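Carboxyvinyl-carboxyphosphonate phosphorylmutase (Bacillus anthracis, PDB 4IQD) belongs to the phosphoenolpyruvate phosphomutase family of TIM-barrel enzymes and holds pyruvic acid at several sites in the crystal. Local coordinates at residues K10-R22 with V111-I123. Numbering follows the deposited sequence.
Sequences KQSTQEELANRFR and VEMVEAKVAAVQI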
ATOM      1  N   LYS A  10     -10.637  -6.200 -20.727  1.00 61.89           N
ATOM      2  CA  LYS A  10     -10.729  -7.615 -21.089  1.00 60.84           C
ATOM      3  C   LYS A  10     -10.237  -8.536 -19.976  1.00 57.03           C
ATOM      4  O   LYS A  10      -9.365  -9.376 -20.200  1.00 56.15           O
ATOM      5  CB  LYS A  10      -9.922  -7.908 -22.358  1.00 63.91           C
ATOM      6  CG  LYS A  10     -10.417  -7.220 -23.621  1.00 68.03           C
ATOM      7  CD  LYS A  10      -9.780  -7.847 -24.857  1.00 70.50           C
ATOM      8  CE  LYS A  10      -8.266  -7.955 -24.713  1.00 71.61           C
ATOM      9  NZ  LYS A  10      -7.627  -8.677 -25.855  1.00 72.54           N
ATOM     10  N   GLN A  11     -10.795  -8.383 -18.781  1.00 52.73           N
ATOM     11  CA  GLN A  11     -10.417  -9.222 -17.649  1.00 50.09           C
ATOM     12  C   GLN A  11     -10.736 -10.696 -17.901  1.00 45.68           C
ATOM     13  O   GLN A  11     -11.522 -11.029 -18.787  1.00 44.11           O
ATOM     14  CB  GLN A  11     -11.129  -8.747 -16.385  1.00 55.34           C
ATOM     15  CG  GLN A  11     -12.603  -8.450 -16.597  1.00 64.28           C
ATOM     16  CD  GLN A  11     -13.379  -8.376 -15.298  1.00 70.09           C
ATOM     17  OE1 GLN A  11     -13.302  -9.278 -14.463  1.00 72.80           O
ATOM     18  NE2 GLN A  11     -14.134  -7.297 -15.118  1.00 70.71           N
ATOM     19  N   SER A  12     -10.113 -11.574 -17.120  1.00 42.13           N
ATOM     20  CA  SER A  12     -10.366 -13.008 -17.210  1.00 36.71           C
ATOM     21  C   SER A  12     -11.352 -13.411 -16.124  1.00 34.07           C
ATOM     22  O   SER A  12     -11.630 -12.628 -15.219  1.00 34.63           O
ATOM     23  CB  SER A  12      -9.067 -13.797 -17.031  1.00 37.39           C
ATOM     24  OG  SER A  12      -8.123 -13.500 -18.044  1.00 40.88           O
ATOM     25  N   THR A  13     -11.884 -14.625 -16.209  1.00 33.79           N
ATOM     26  CA  THR A  13     -12.695 -15.152 -15.117  1.00 34.53           C
ATOM     27  C   THR A  13     -11.797 -15.871 -14.116  1.00 32.69           C
ATOM     28  O   THR A  13     -10.646 -16.187 -14.423  1.00 22.09           O
ATOM     29  CB  THR A  13     -13.841 -16.078 -15.598  1.00 39.10           C
ATOM     30  OG1 THR A  13     -14.741 -16.325 -14.512  1.00 42.34           O
ATOM     31  CG2 THR A  13     -13.312 -17.400 -16.102  1.00 24.00           C
ATOM     32  N   GLN A  14     -12.316 -16.102 -12.915  1.00 31.41           N
ATOM     33  CA  GLN A  14     -11.546 -16.771 -11.875  1.00 32.35           C
ATOM     34  C   GLN A  14     -11.133 -18.154 -12.343  1.00 32.57           C
ATOM     35  O   GLN A  14      -9.993 -18.571 -12.139  1.00 32.49           O
ATOM     36  CB  GLN A  14     -12.350 -16.874 -10.577  1.00 30.82           C
ATOM     37  CG  GLN A  14     -11.561 -17.420  -9.388  1.00 23.44           C
ATOM     38  CD  GLN A  14     -11.570 -18.935  -9.309  1.00 24.60           C
ATOM     39  OE1 GLN A  14     -12.543 -19.582  -9.689  1.00 27.42           O
ATOM     40  NE2 GLN A  14     -10.481 -19.507  -8.814  1.00 20.35           N
ATOM     41  N   GLU A  15     -12.058 -18.862 -12.981  1.00 22.24           N
ATOM     42  CA  GLU A  15     -11.778 -20.224 -13.400  1.00 29.48           C
ATOM     43  C   GLU A  15     -10.719 -20.238 -14.495  1.00 24.52           C
ATOM     44  O   GLU A  15      -9.943 -21.180 -14.604  1.00 25.64           O
ATOM     45  CB  GLU A  15     -13.053 -20.949 -13.841  1.00 36.48           C
ATOM     46  CG  GLU A  15     -12.896 -22.464 -13.877  1.00 42.50           C
ATOM     47  CD  GLU A  15     -14.116 -23.205 -13.354  1.00 48.58           C
ATOM     48  OE1 GLU A  15     -15.145 -22.550 -13.081  1.00 51.76           O
ATOM     49  OE2 GLU A  15     -14.040 -24.446 -13.211  1.00 47.13           O
ATOM     50  N   GLU A  16     -10.682 -19.180 -15.297  1.00 22.64           N
ATOM     51  CA  GLU A  16      -9.620 -19.014 -16.277  1.00 25.54           C
ATOM     52  C   GLU A  16      -8.308 -18.761 -15.555  1.00 25.19           C
ATOM     53  O   GLU A  16      -7.261 -19.275 -15.948  1.00 27.41           O
ATOM     54  CB  GLU A  16      -9.930 -17.855 -17.227  1.00 30.46           C
ATOM     55  CG  GLU A  16     -10.801 -18.246 -18.412  1.00 33.83           C
ATOM     56  CD  GLU A  16     -11.493 -17.057 -19.050  1.00 36.16           C
ATOM     57  OE1 GLU A  16     -11.453 -15.955 -18.462  1.00 34.13           O
ATOM     58  OE2 GLU A  16     -12.081 -17.226 -20.137  1.00 38.72           O
ATOM     59  N   LEU A  17      -8.374 -17.974 -14.487  1.00 23.33           N
ATOM     60  CA  LEU A  17      -7.174 -17.598 -13.750  1.00 25.40           C
ATOM     61  C   LEU A  17      -6.553 -18.771 -12.998  1.00 25.80           C
ATOM     62  O   LEU A  17      -5.331 -18.929 -12.982  1.00 25.82           O
ATOM     63  CB  LEU A  17      -7.458 -16.423 -12.810  1.00 20.38           C
ATOM     64  CG  LEU A  17      -7.444 -15.060 -13.506  1.00 22.56           C
ATOM     65  CD1 LEU A  17      -7.696 -13.940 -12.517  1.00 23.03           C
ATOM     66  CD2 LEU A  17      -6.126 -14.846 -14.232  1.00 21.87           C
ATOM     67  N   ALA A  18      -7.392 -19.597 -12.384  1.00 25.68           N
ATOM     68  CA  ALA A  18      -6.908 -20.771 -11.670  1.00 24.26           C
ATOM     69  C   ALA A  18      -6.256 -21.754 -12.631  1.00 24.48           C
ATOM     70  O   ALA A  18      -5.191 -22.300 -12.348  1.00 24.50           O
ATOM     71  CB  ALA A  18      -8.040 -21.437 -10.925  1.00 20.43           C
ATOM     72  N   ASN A  19      -6.900 -21.977 -13.770  1.00 24.38           N
ATOM     73  CA  ASN A  19      -6.379 -22.906 -14.759  1.00 25.08           C
ATOM     74  C   ASN A  19      -5.091 -22.392 -15.381  1.00 24.31           C
ATOM     75  O   ASN A  19      -4.184 -23.168 -15.669  1.00 26.33           O
ATOM     76  CB  ASN A  19      -7.422 -23.183 -15.841  1.00 30.98           C
ATOM     77  CG  ASN A  19      -8.671 -23.833 -15.287  1.00 34.48           C
ATOM     78  OD1 ASN A  19      -8.607 -24.639 -14.360  1.00 37.31           O
ATOM     79  ND2 ASN A  19      -9.819 -23.481 -15.849  1.00 36.77           N
ATOM     80  N   ARG A  20      -5.018 -21.080 -15.583  1.00 25.75           N
ATOM     81  CA  ARG A  20      -3.815 -20.460 -16.122  1.00 24.02           C
ATOM     82  C   ARG A  20      -2.682 -20.667 -15.136  1.00 23.10           C
ATOM     83  O   ARG A  20      -1.564 -20.996 -15.521  1.00 25.95           O
ATOM     84  CB  ARG A  20      -4.026 -18.965 -16.359  1.00 29.15           C
ATOM     85  CG  ARG A  20      -2.844 -18.279 -17.032  1.00 35.18           C
ATOM     86  CD  ARG A  20      -2.894 -16.759 -16.893  1.00 39.70           C
ATOM     87  NE  ARG A  20      -4.018 -16.144 -17.596  1.00 41.04           N
ATOM     88  CZ  ARG A  20      -4.264 -14.835 -17.616  1.00 41.49           C
ATOM     89  NH1 ARG A  20      -3.465 -13.996 -16.970  1.00 36.32           N
ATOM     90  NH2 ARG A  20      -5.311 -14.365 -18.281  1.00 44.15           N
ATOM     91  N   PHE A  21      -2.990 -20.477 -13.859  1.00 23.10           N
ATOM     92  CA  PHE A  21      -2.039 -20.696 -12.778  1.00 24.04           C
ATOM     93  C   PHE A  21      -1.540 -22.133 -12.780  1.00 24.61           C
ATOM     94  O   PHE A  21      -0.336 -22.383 -12.701  1.00 23.49           O
ATOM     95  CB  PHE A  21      -2.692 -20.377 -11.432  1.00 22.85           C
ATOM     96  CG  PHE A  21      -1.754 -20.463 -10.268  1.00 25.16           C
ATOM     97  CD1 PHE A  21      -0.970 -19.379  -9.915  1.00 23.37           C
ATOM     98  CD2 PHE A  21      -1.659 -21.625  -9.519  1.00 26.53           C
ATOM     99  CE1 PHE A  21      -0.106 -19.453  -8.842  1.00 27.73           C
ATOM    100  CE2 PHE A  21      -0.796 -21.704  -8.445  1.00 28.74           C
ATOM    101  CZ  PHE A  21      -0.018 -20.618  -8.105  1.00 29.36           C
ATOM    102  N   ARG A  22      -2.476 -23.074 -12.863  1.00 26.81           N
ATOM    103  CA  ARG A  22      -2.137 -24.488 -12.911  1.00 23.19           C
ATOM    104  C   ARG A  22      -1.202 -24.772 -14.075  1.00 25.95           C
ATOM    105  O   ARG A  22      -0.196 -25.460 -13.921  1.00 28.69           O
ATOM    106  CB  ARG A  22      -3.393 -25.346 -13.042  1.00 24.81           C
ATOM    107  CG  ARG A  22      -3.091 -26.821 -13.260  1.00 23.78           C
ATOM    108  CD  ARG A  22      -4.355 -27.640 -13.438  1.00 23.23           C
ATOM    109  NE  ARG A  22      -5.247 -27.548 -12.286  1.00 23.79           N
ATOM    110  CZ  ARG A  22      -5.102 -28.253 -11.170  1.00 23.46           C
ATOM    111  NH1 ARG A  22      -4.091 -29.102 -11.042  1.00 25.79           N
ATOM    112  NH2 ARG A  22      -5.966 -28.106 -10.177  1.00 25.07           N
ATOM    113  N   VAL A 111     -14.874 -18.784  -0.532  1.00 29.17           N
ATOM    114  CA  VAL A 111     -15.833 -18.099  -1.390  1.00 26.85           C
ATOM    115  C   VAL A 111     -15.370 -16.683  -1.684  1.00 23.45           C
ATOM    116  O   VAL A 111     -15.429 -16.227  -2.823  1.00 29.16           O
ATOM    117  CB  VAL A 111     -17.222 -18.022  -0.744  1.00 31.53           C
ATOM    118  CG1 VAL A 111     -18.208 -17.373  -1.698  1.00 36.08           C
ATOM    119  CG2 VAL A 111     -17.696 -19.401  -0.350  1.00 32.32           C
ATOM    120  N   GLU A 112     -14.910 -15.994  -0.645  1.00 23.22           N
ATOM    121  CA  GLU A 112     -14.456 -14.615  -0.777  1.00 25.54           C
ATOM    122  C   GLU A 112     -13.287 -14.497  -1.742  1.00 26.64           C
ATOM    123  O   GLU A 112     -13.175 -13.517  -2.473  1.00 34.02           O
ATOM    124  CB  GLU A 112     -14.059 -14.047   0.584  1.00 29.42           C
ATOM    125  CG  GLU A 112     -15.216 -13.844   1.543  1.00 34.53           C
ATOM    126  CD  GLU A 112     -14.754 -13.362   2.903  1.00 37.94           C
ATOM    127  OE1 GLU A 112     -13.621 -13.707   3.297  1.00 36.85           O
ATOM    128  OE2 GLU A 112     -15.518 -12.635   3.571  1.00 41.04           O
HETATM  129  N   MSE A 113     -12.413 -15.497  -1.744  1.00 25.97           N
HETATM  130  CA  MSE A 113     -11.266 -15.490  -2.645  1.00 23.72           C
HETATM  131  C   MSE A 113     -11.693 -15.751  -4.090  1.00 22.93           C
HETATM  132  O   MSE A 113     -11.150 -15.162  -5.019  1.00 22.93           O
HETATM  133  CB  MSE A 113     -10.216 -16.508  -2.193  1.00 20.21           C
HETATM  134  CG  MSE A 113      -9.639 -16.224  -0.808  1.00 23.78           C
HETATM  135 SE   MSE A 113      -8.774 -14.475  -0.642  0.70 31.35          SE
HETATM  136  CE  MSE A 113      -8.793 -14.306   1.296  1.00 18.32           C
ATOM    137  N   VAL A 114     -12.671 -16.629  -4.275  1.00 24.01           N
ATOM    138  CA  VAL A 114     -13.202 -16.897  -5.605  1.00 24.71           C
ATOM    139  C   VAL A 114     -13.900 -15.652  -6.126  1.00 30.63           C
ATOM    140  O   VAL A 114     -13.783 -15.300  -7.301  1.00 34.72           O
ATOM    141  CB  VAL A 114     -14.177 -18.089  -5.596  1.00 24.22           C
ATOM    142  CG1 VAL A 114     -14.983 -18.138  -6.883  1.00 23.72           C
ATOM    143  CG2 VAL A 114     -13.416 -19.392  -5.386  1.00 24.40           C
ATOM    144  N   GLU A 115     -14.614 -14.975  -5.234  1.00 30.57           N
ATOM    145  CA  GLU A 115     -15.256 -13.713  -5.572  1.00 31.32           C
ATOM    146  C   GLU A 115     -14.230 -12.675  -6.006  1.00 30.95           C
ATOM    147  O   GLU A 115     -14.472 -11.901  -6.930  1.00 35.25           O
ATOM    148  CB  GLU A 115     -16.071 -13.191  -4.393  1.00 33.21           C
ATOM    149  CG  GLU A 115     -17.319 -14.003  -4.111  1.00 34.82           C
ATOM    150  CD  GLU A 115     -18.203 -13.354  -3.072  1.00 34.77           C
ATOM    151  OE1 GLU A 115     -17.678 -12.570  -2.256  1.00 33.58           O
ATOM    152  OE2 GLU A 115     -19.421 -13.621  -3.075  1.00 36.38           O
ATOM    153  N   ALA A 116     -13.074 -12.675  -5.350  1.00 26.64           N
ATOM    154  CA  ALA A 116     -12.005 -11.742  -5.693  1.00 26.04           C
ATOM    155  C   ALA A 116     -11.247 -12.189  -6.939  1.00 27.15           C
ATOM    156  O   ALA A 116     -10.301 -11.528  -7.365  1.00 30.99           O
ATOM    157  CB  ALA A 116     -11.049 -11.576  -4.521  1.00 19.71           C
ATOM    158  N   LYS A 117     -11.679 -13.311  -7.513  1.00 26.05           N
ATOM    159  CA  LYS A 117     -11.035 -13.925  -8.674  1.00 26.05           C
ATOM    160  C   LYS A 117      -9.615 -14.378  -8.356  1.00 28.34           C
ATOM    161  O   LYS A 117      -8.743 -14.381  -9.223  1.00 31.15           O
ATOM    162  CB  LYS A 117     -11.056 -12.992  -9.890  1.00 29.80           C
ATOM    163  CG  LYS A 117     -12.449 -12.528 -10.280  1.00 36.42           C
ATOM    164  CD  LYS A 117     -12.411 -11.157 -10.938  1.00 40.79           C
ATOM    165  CE  LYS A 117     -11.885 -11.230 -12.358  1.00 42.25           C
ATOM    166  NZ  LYS A 117     -12.903 -11.787 -13.295  1.00 43.31           N
ATOM    167  N   VAL A 118      -9.390 -14.756  -7.103  1.00 26.00           N
ATOM    168  CA  VAL A 118      -8.113 -15.321  -6.702  1.00 25.12           C
ATOM    169  C   VAL A 118      -7.934 -16.665  -7.396  1.00 24.11           C
ATOM    170  O   VAL A 118      -8.870 -17.460  -7.470  1.00 19.89           O
ATOM    171  CB  VAL A 118      -8.038 -15.503  -5.175  1.00 24.66           C
ATOM    172  CG1 VAL A 118      -6.780 -16.228  -4.784  1.00 23.39           C
ATOM    173  CG2 VAL A 118      -8.104 -14.153  -4.483  1.00 27.12           C
ATOM    174  N   ALA A 119      -6.735 -16.906  -7.917  1.00 24.90           N
ATOM    175  CA  ALA A 119      -6.446 -18.143  -8.636  1.00 23.63           C
ATOM    176  C   ALA A 119      -6.100 -19.311  -7.712  1.00 22.53           C
ATOM    177  O   ALA A 119      -6.431 -20.455  -8.012  1.00 20.61           O
ATOM    178  CB  ALA A 119      -5.330 -17.920  -9.640  1.00 24.80           C
ATOM    179  N   ALA A 120      -5.434 -19.018  -6.596  1.00 23.59           N
ATOM    180  CA  ALA A 120      -4.970 -20.055  -5.673  1.00 22.72           C
ATOM    181  C   ALA A 120      -4.829 -19.533  -4.247  1.00 23.87           C
ATOM    182  O   ALA A 120      -4.651 -18.339  -4.032  1.00 24.32           O
ATOM    183  CB  ALA A 120      -3.645 -20.627  -6.147  1.00 23.34           C
ATOM    184  N   VAL A 121      -4.905 -20.439  -3.276  1.00 23.86           N
ATOM    185  CA  VAL A 121      -4.735 -20.074  -1.874  1.00 17.82           C
ATOM    186  C   VAL A 121      -3.761 -21.000  -1.164  1.00 19.90           C
ATOM    187  O   VAL A 121      -3.677 -22.189  -1.474  1.00 17.97           O
ATOM    188  CB  VAL A 121      -6.072 -20.087  -1.107  1.00 22.07           C
ATOM    189  CG1 VAL A 121      -6.949 -18.916  -1.537  1.00 22.44           C
ATOM    190  CG2 VAL A 121      -6.793 -21.419  -1.297  1.00 18.31           C
ATOM    191  N   GLN A 122      -3.029 -20.438  -0.207  1.00 21.68           N
ATOM    192  CA  GLN A 122      -2.085 -21.201   0.594  1.00 18.79           C
ATOM    193  C   GLN A 122      -2.577 -21.315   2.022  1.00 21.64           C
ATOM    194  O   GLN A 122      -2.745 -20.313   2.712  1.00 23.23           O
ATOM    195  CB  GLN A 122      -0.713 -20.538   0.589  1.00 18.26           C
ATOM    196  CG  GLN A 122       0.225 -21.086   1.647  1.00 19.97           C
ATOM    197  CD  GLN A 122       1.361 -20.138   1.966  1.00 21.21           C
ATOM    198  OE1 GLN A 122       2.043 -19.643   1.070  1.00 25.35           O
ATOM    199  NE2 GLN A 122       1.566 -19.874   3.249  1.00 17.80           N
ATOM    200  N   ILE A 123      -2.798 -22.547   2.461  1.00 23.69           N
ATOM    201  CA  ILE A 123      -3.278 -22.809   3.808  1.00 21.66           C
ATOM    202  C   ILE A 123      -2.251 -23.670   4.539  1.00 21.47           C
ATOM    203  O   ILE A 123      -1.595 -24.512   3.929  1.00 21.72           O
ATOM    204  CB  ILE A 123      -4.664 -23.492   3.779  1.00 22.61           C
ATOM    205  CG1 ILE A 123      -5.268 -23.579   5.180  1.00 27.17           C
ATOM    206  CG2 ILE A 123      -4.586 -24.869   3.145  1.00 18.54           C
ATOM    207  CD1 ILE A 123      -6.602 -24.283   5.201  1.00 28.42           C
TER
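Gln14 lays its aliphatic part over the backbone of Lys117, Gln14 CG standing 3.6 Å from Lys117 CA, and the amide beyond turns to the chain that follows. With CG anti to the backbone N (chi1 -173°) and a bend at chi2, Gln14 NE2 donates to Val118 O over 2.9 Å, the acceptor close to the amide plane. OE1 of the same amide is hydrogen-bonded to Ser159, which, with the bond to Val118, fixes the rotation of this buried group.

Lys117 illustrates how a helix terminus can serve two ends. Its positive phi closes helix 103-115 in a Schellman motif, while its side chain, bent at chi3 and chi4, reaches back across the residues leading into helix 14-26. There Lys117 NZ donates to Gln11 OE1 at 2.8 Å, nearly in line with the side-chain C=O; a second bond, to Ser12 O, is modelled very short and its length is doubtful. Through Gln11 at least, the ammonium links the turn to the residues before helix 14-26, where Ser12 N is also held by Asp89.

Further along, contact becomes apolar and close. Ala119 CB sits 4.1 Å from Leu17 CB and 4.0 Å from Phe21 CB, and the small residues let Ala18 CA and Ala119 CA approach to 4.0 Å. Ala120 CB lies over one face of the Phe21 ring, a CH-pi contact 4.1 Å from the centroid, displaced toward the rim; Tyr161 and this ring meet edge-to-face.

Helix 14-26 therefore packs against the turn between helix 103-115 and strand 120-124, at the start of a parallel strand of the barrel. Strands 92-95 and 161-166 flank that strand, while Val85 of helix 74-88 touches Leu17.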